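Local coordinates for putative methyltransferase from antibiotic biosynthesis pathway (Anabaena variabilis ATCC 29413, PDB 3EGE), which probably transfers methyl groups from S-adenosylmethionine to a substrate not yet established, at residues Arg138-Leu141 against Tyr142-Pro146; Arg154-Leu158 against Asp159-Asn163. One frame throughout, in Å; residues are numbered along the deposited sequence.

Interaction 1 (Arg138-Leu141 against Tyr142-Pro146); sequences RIWL and YDYFP
W140 and Y144 meet on the buried side of a compact turn late in the loop between strand 126-131 and helix 146-153. CD2 of Y144 reaches the edge of the indole at CE3 of W140, 3.7 Å away, and the two side chains cross at roughly a right angle. L141 packs just as closely: with its CG anti to the backbone N (chi1 -174°), it sends CD1 to the edge of the F145 ring, 3.7 Å from CD2 of F145. Helices 216-231 and 234-239 cover this aromatic side, where W235 meets W140 edge-to-face. The backbone is drawn tight as well, for the carbonyl O of L141 accepts from Y144 N at 3.2 Å and from F145 N at 3.0 Å.

The polar flank is looser. Exposed R138 reaches D143 through a single salt bridge, NH2 to OD2 at 3.0 Å, with the guanidinium and carboxylate planes 45° apart. A water joins R138 NE, I139 O and D143 OD1, while D143 OD2 also bonds to Y239 OH. With arginine, tyrosine and water all bonded to it, the carboxylate is probably favoured in its charged form, tied to R138 directly and to the backbone at I139 through the water.

Interaction 2 (Arg154-Leu158 against Asp159-Asn163); sequences RFLPL and DEQIN
Q161 reaches back from the first turn of helix 158-169 to the chain that leads into it, an example of a helix N-terminus with P157 at the N-cap position. The leading residues F155 to P157 are extended, and the helix runs on from L158.

Backbone bonds come first. P157 O accepts from Q161 N at 3.1 Å, in the carbonyl plane, and L158 O accepts from I162 N at 2.9 Å. Both are i to i+4 bonds, the regular opening of an alpha-helix.

The side-chain hydrogen bond belongs to Q161. Its CG lies anti to the carbonyl carbon (chi1 -63°) and the chain beyond is extended, which carries the amide past P157 O to L156. There NE2 of Q161 donates to L156 O over 2.9 Å, approaching from above the carbonyl plane. NE2 also bonds to F131 O and OE1 to T130 OG1, so the buried amide ties the lead-in to strand 126-131. A neighbouring anchor, D132 OD2, accepts from L158 N at the start of the helix.

Nonpolar and mixed contacts complete the junction. The P157 ring runs alongside the E160 side chain, both directed alike, with CD of P157 3.8 Å from CD of E160. L158 and I162, one helical turn apart, touch through CG of L158 and CD1 of I162 at 4.0 Å, and both rest on I255 of strand 252-258. F155, two residues before the N-cap, brings its ring to the Q161 amide, the two planes turned 52° against each other, and CE2 of F155 stands 3.4 Å from CD of Q161.

The two contacts follow one another along the chain: interaction 1 closes where helix 146-153 opens, and interaction 2 begins just after that helix, at the entry to helix 158-169. Helix 146-153 thus spans the gap between them, their centres about 22 Å apart and their nearest atoms about 9 Å apart, without touching. Their surroundings differ. Interaction 1 is packed among the helices 146-153, 216-231 and 234-239, whereas interaction 2 lies against the mixed sheet, meeting strands 126-131, 252-258 and 172-181. Together they illustrate how a chain leaving strand 126-131 of a Rossmann-like methyltransferase fold makes an excursion into a helical region and then returns to the sheet.

Interaction 1 (Arg138-Leu141 against Tyr142-Pro146)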
loop_
_atom_site.group_PDB
_atom_site.type_symbol
_atom_site.label_atom_id
_atom_site.label_comp_id
_atom_site.label_asym_id
_atom_site.label_seq_id
_atom_site.Cartn_x
_atom_site.Cartn_y
_atom_site.Cartn_z
ATOM N N ARG A 138 -6.326 -0.869 -18.381
ATOM C CA ARG A 138 -7.776 -0.613 -18.279
ATOM C C ARG A 138 -8.434 -1.582 -17.265
ATOM O O ARG A 138 -8.299 -2.779 -17.413
ATOM C CB ARG A 138 -8.392 -0.787 -19.670
ATOM C CG ARG A 138 -9.905 -0.670 -19.770
ATOM C CD ARG A 138 -10.406 0.743 -19.900
ATOM N NE ARG A 138 -11.836 0.801 -19.608
ATOM C CZ ARG A 138 -12.807 0.332 -20.395
ATOM N NH1 ARG A 138 -12.580 -0.211 -21.584
ATOM N NH2 ARG A 138 -14.052 0.436 -19.980
ATOM N N ILE A 139 -9.097 -1.056 -16.243
ATOM C CA ILE A 139 -9.792 -1.866 -15.216
ATOM C C ILE A 139 -11.259 -1.452 -15.213
ATOM O O ILE A 139 -11.565 -0.261 -15.176
ATOM C CB ILE A 139 -9.250 -1.625 -13.731
ATOM C CG1 ILE A 139 -7.723 -1.593 -13.670
ATOM C CG2 ILE A 139 -9.750 -2.699 -12.761
ATOM C CD1 ILE A 139 -7.064 -2.857 -14.272
ATOM N N TRP A 140 -12.143 -2.442 -15.234
ATOM C CA TRP A 140 -13.595 -2.256 -15.111
ATOM C C TRP A 140 -14.035 -1.427 -13.887
ATOM O O TRP A 140 -15.024 -0.703 -13.967
ATOM C CB TRP A 140 -14.307 -3.638 -15.037
ATOM C CG TRP A 140 -13.977 -4.397 -13.815
ATOM C CD1 TRP A 140 -12.945 -5.251 -13.657
ATOM C CD2 TRP A 140 -14.641 -4.316 -12.550
ATOM N NE1 TRP A 140 -12.918 -5.715 -12.377
ATOM C CE2 TRP A 140 -13.943 -5.154 -11.665
ATOM C CE3 TRP A 140 -15.760 -3.605 -12.080
ATOM C CZ2 TRP A 140 -14.334 -5.335 -10.333
ATOM C CZ3 TRP A 140 -16.154 -3.769 -10.755
ATOM C CH2 TRP A 140 -15.429 -4.620 -9.893
ATOM N N LEU A 141 -13.313 -1.587 -12.766
ATOM C CA LEU A 141 -13.635 -0.986 -11.462
ATOM C C LEU A 141 -13.966 0.500 -11.504
ATOM O O LEU A 141 -14.956 0.951 -10.897
ATOM C CB LEU A 141 -12.471 -1.232 -10.464
ATOM C CG LEU A 141 -12.628 -0.821 -8.990
ATOM C CD1 LEU A 141 -13.904 -1.424 -8.389
ATOM C CD2 LEU A 141 -11.353 -1.175 -8.149
ATOM N N TYR A 142 -13.175 1.234 -12.280
ATOM C CA TYR A 142 -13.306 2.693 -12.356
ATOM C C TYR A 142 -14.473 3.190 -13.187
ATOM O O TYR A 142 -14.804 4.365 -13.107
ATOM C CB TYR A 142 -12.003 3.347 -12.770
ATOM C CG TYR A 142 -10.836 2.786 -11.996
ATOM C CD1 TYR A 142 -10.806 2.820 -10.599
ATOM C CD2 TYR A 142 -9.753 2.208 -12.673
ATOM C CE1 TYR A 142 -9.729 2.272 -9.891
ATOM C CE2 TYR A 142 -8.706 1.682 -11.996
ATOM C CZ TYR A 142 -8.681 1.713 -10.611
ATOM O OH TYR A 142 -7.598 1.151 -10.005
ATOM N N ASP A 143 -15.087 2.304 -13.964
ATOM C CA ASP A 143 -16.312 2.632 -14.668
ATOM C C ASP A 143 -17.532 2.679 -13.719
ATOM O O ASP A 143 -18.557 3.243 -14.070
ATOM C CB ASP A 143 -16.594 1.615 -15.745
ATOM C CG ASP A 143 -15.509 1.523 -16.753
ATOM O OD1 ASP A 143 -14.700 2.475 -16.884
ATOM O OD2 ASP A 143 -15.483 0.463 -17.395
ATOM N N TYR A 144 -17.423 2.033 -12.558
ATOM C CA TYR A 144 -18.442 2.065 -11.515
ATOM C C TYR A 144 -18.095 3.000 -10.365
ATOM O O TYR A 144 -19.013 3.591 -9.774
ATOM C CB TYR A 144 -18.701 0.658 -10.956
ATOM C CG TYR A 144 -19.230 -0.293 -11.987
ATOM C CD1 TYR A 144 -20.611 -0.406 -12.240
ATOM C CD2 TYR A 144 -18.355 -1.097 -12.720
ATOM C CE1 TYR A 144 -21.093 -1.304 -13.213
ATOM C CE2 TYR A 144 -18.819 -1.991 -13.670
ATOM C CZ TYR A 144 -20.185 -2.101 -13.911
ATOM O OH TYR A 144 -20.607 -2.994 -14.858
ATOM N N PHE A 145 -16.806 3.091 -10.032
ATOM C CA PHE A 145 -16.306 3.898 -8.900
ATOM C C PHE A 145 -15.176 4.838 -9.349
ATOM O O PHE A 145 -14.002 4.616 -9.009
ATOM C CB PHE A 145 -15.859 2.959 -7.769
ATOM C CG PHE A 145 -16.952 2.015 -7.303
ATOM C CD1 PHE A 145 -18.127 2.514 -6.756
ATOM C CD2 PHE A 145 -16.806 0.622 -7.426
ATOM C CE1 PHE A 145 -19.144 1.646 -6.325
ATOM C CE2 PHE A 145 -17.819 -0.252 -7.024
ATOM C CZ PHE A 145 -18.988 0.263 -6.457
ATOM N N PRO A 146 -15.530 5.919 -10.087
ATOM C CA PRO A 146 -14.481 6.831 -10.662
ATOM C C PRO A 146 -13.582 7.527 -9.639
ATOM O O PRO A 146 -12.416 7.842 -9.940
ATOM C CB PRO A 146 -15.299 7.846 -11.478
ATOM C CG PRO A 146 -16.663 7.812 -10.859
ATOM C CD PRO A 146 -16.882 6.382 -10.445
HETATM O O HOH W 1 -12.173 1.721 -16.741
#

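Interaction 2 (Arg154-Leu158 against Asp159-Asn163)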
loop_
_atom_site.group_PDB
_atom_site.type_symbol
_atom_site.label_atom_id
_atom_site.label_comp_id
_atom_site.label_asym_id
_atom_site.label_seq_id
_atom_site.Cartn_x
_atom_site.Cartn_y
_atom_site.Cartn_z
ATOM N N ARG A 154 -4.188 11.787 -8.222
ATOM C CA ARG A 154 -3.643 12.934 -7.472
ATOM C C ARG A 154 -2.171 12.774 -7.124
ATOM O O ARG A 154 -1.459 13.760 -7.063
ATOM C CB ARG A 154 -4.449 13.219 -6.189
ATOM C CG ARG A 154 -5.823 13.824 -6.467
ATOM C CD ARG A 154 -6.518 14.364 -5.204
ATOM N NE ARG A 154 -7.141 13.331 -4.360
ATOM C CZ ARG A 154 -6.606 12.723 -3.281
ATOM N NH1 ARG A 154 -5.363 12.985 -2.834
ATOM N NH2 ARG A 154 -7.333 11.815 -2.624
ATOM N N PHE A 155 -1.712 11.549 -6.925
ATOM C CA PHE A 155 -0.330 11.301 -6.548
ATOM C C PHE A 155 0.632 11.388 -7.738
ATOM O O PHE A 155 0.210 11.300 -8.852
ATOM C CB PHE A 155 -0.227 9.955 -5.798
ATOM C CG PHE A 155 1.084 9.746 -5.078
ATOM C CD1 PHE A 155 1.653 10.767 -4.273
ATOM C CD2 PHE A 155 1.735 8.512 -5.154
ATOM C CE1 PHE A 155 2.878 10.575 -3.632
ATOM C CE2 PHE A 155 2.930 8.303 -4.483
ATOM C CZ PHE A 155 3.504 9.344 -3.724
ATOM N N LEU A 156 1.909 11.623 -7.455
ATOM C CA LEU A 156 2.969 11.795 -8.423
ATOM C C LEU A 156 3.253 10.616 -9.356
ATOM O O LEU A 156 3.114 9.458 -8.961
ATOM C CB LEU A 156 4.304 12.015 -7.696
ATOM C CG LEU A 156 4.549 13.216 -6.808
ATOM C CD1 LEU A 156 5.916 13.047 -6.157
ATOM C CD2 LEU A 156 4.449 14.497 -7.613
ATOM N N PRO A 157 3.679 10.915 -10.598
ATOM C CA PRO A 157 4.178 9.878 -11.493
ATOM C C PRO A 157 5.359 9.088 -10.873
ATOM O O PRO A 157 6.139 9.655 -10.094
ATOM C CB PRO A 157 4.685 10.684 -12.700
ATOM C CG PRO A 157 3.818 11.875 -12.714
ATOM C CD PRO A 157 3.651 12.228 -11.270
ATOM N N LEU A 158 5.482 7.810 -11.236
ATOM C CA LEU A 158 6.527 6.928 -10.696
ATOM C C LEU A 158 7.939 7.503 -10.867
ATOM O O LEU A 158 8.761 7.376 -9.966
ATOM C CB LEU A 158 6.466 5.531 -11.337
ATOM C CG LEU A 158 7.245 4.412 -10.617
ATOM C CD1 LEU A 158 6.543 4.035 -9.307
ATOM C CD2 LEU A 158 7.373 3.210 -11.545
ATOM N N ASP A 159 8.204 8.126 -12.013
ATOM C CA ASP A 159 9.508 8.748 -12.290
ATOM C C ASP A 159 9.848 9.884 -11.330
ATOM O O ASP A 159 10.993 9.984 -10.901
ATOM C CB ASP A 159 9.602 9.213 -13.767
ATOM C CG ASP A 159 9.742 8.045 -14.745
ATOM O OD1 ASP A 159 9.998 6.888 -14.298
ATOM O OD2 ASP A 159 9.618 8.284 -15.985
ATOM N N GLU A 160 8.858 10.721 -10.999
ATOM C CA GLU A 160 9.037 11.789 -9.999
ATOM C C GLU A 160 9.352 11.190 -8.619
ATOM O O GLU A 160 10.267 11.661 -7.937
ATOM C CB GLU A 160 7.826 12.738 -9.938
ATOM C CG GLU A 160 7.684 13.562 -11.247
ATOM C CD GLU A 160 6.559 14.627 -11.245
ATOM O OE1 GLU A 160 6.185 15.131 -10.158
ATOM O OE2 GLU A 160 6.076 14.983 -12.354
ATOM N N GLN A 161 8.640 10.118 -8.264
ATOM C CA GLN A 161 8.844 9.417 -6.989
ATOM C C GLN A 161 10.257 8.857 -6.907
ATOM O O GLN A 161 10.960 9.088 -5.898
ATOM C CB GLN A 161 7.839 8.276 -6.787
ATOM C CG GLN A 161 6.377 8.694 -6.707
ATOM C CD GLN A 161 5.455 7.496 -6.559
ATOM O OE1 GLN A 161 5.638 6.664 -5.664
ATOM N NE2 GLN A 161 4.444 7.413 -7.420
ATOM N N ILE A 162 10.658 8.148 -7.971
ATOM C CA ILE A 162 11.999 7.569 -8.084
ATOM C C ILE A 162 13.061 8.667 -7.946
ATOM O O ILE A 162 13.996 8.529 -7.169
ATOM C CB ILE A 162 12.206 6.809 -9.426
ATOM C CG1 ILE A 162 11.368 5.518 -9.438
ATOM C CG2 ILE A 162 13.714 6.442 -9.641
ATOM C CD1 ILE A 162 11.239 4.859 -10.835
ATOM N N ASN A 163 12.892 9.743 -8.717
ATOM C CA ASN A 163 13.800 10.892 -8.678
ATOM C C ASN A 163 13.920 11.537 -7.264
ATOM O O ASN A 163 15.025 11.801 -6.829
ATOM C CB ASN A 163 13.368 11.917 -9.743
ATOM C CG ASN A 163 14.297 13.123 -9.832
ATOM O OD1 ASN A 163 15.506 13.042 -9.557
ATOM N ND2 ASN A 163 13.734 14.256 -10.240
#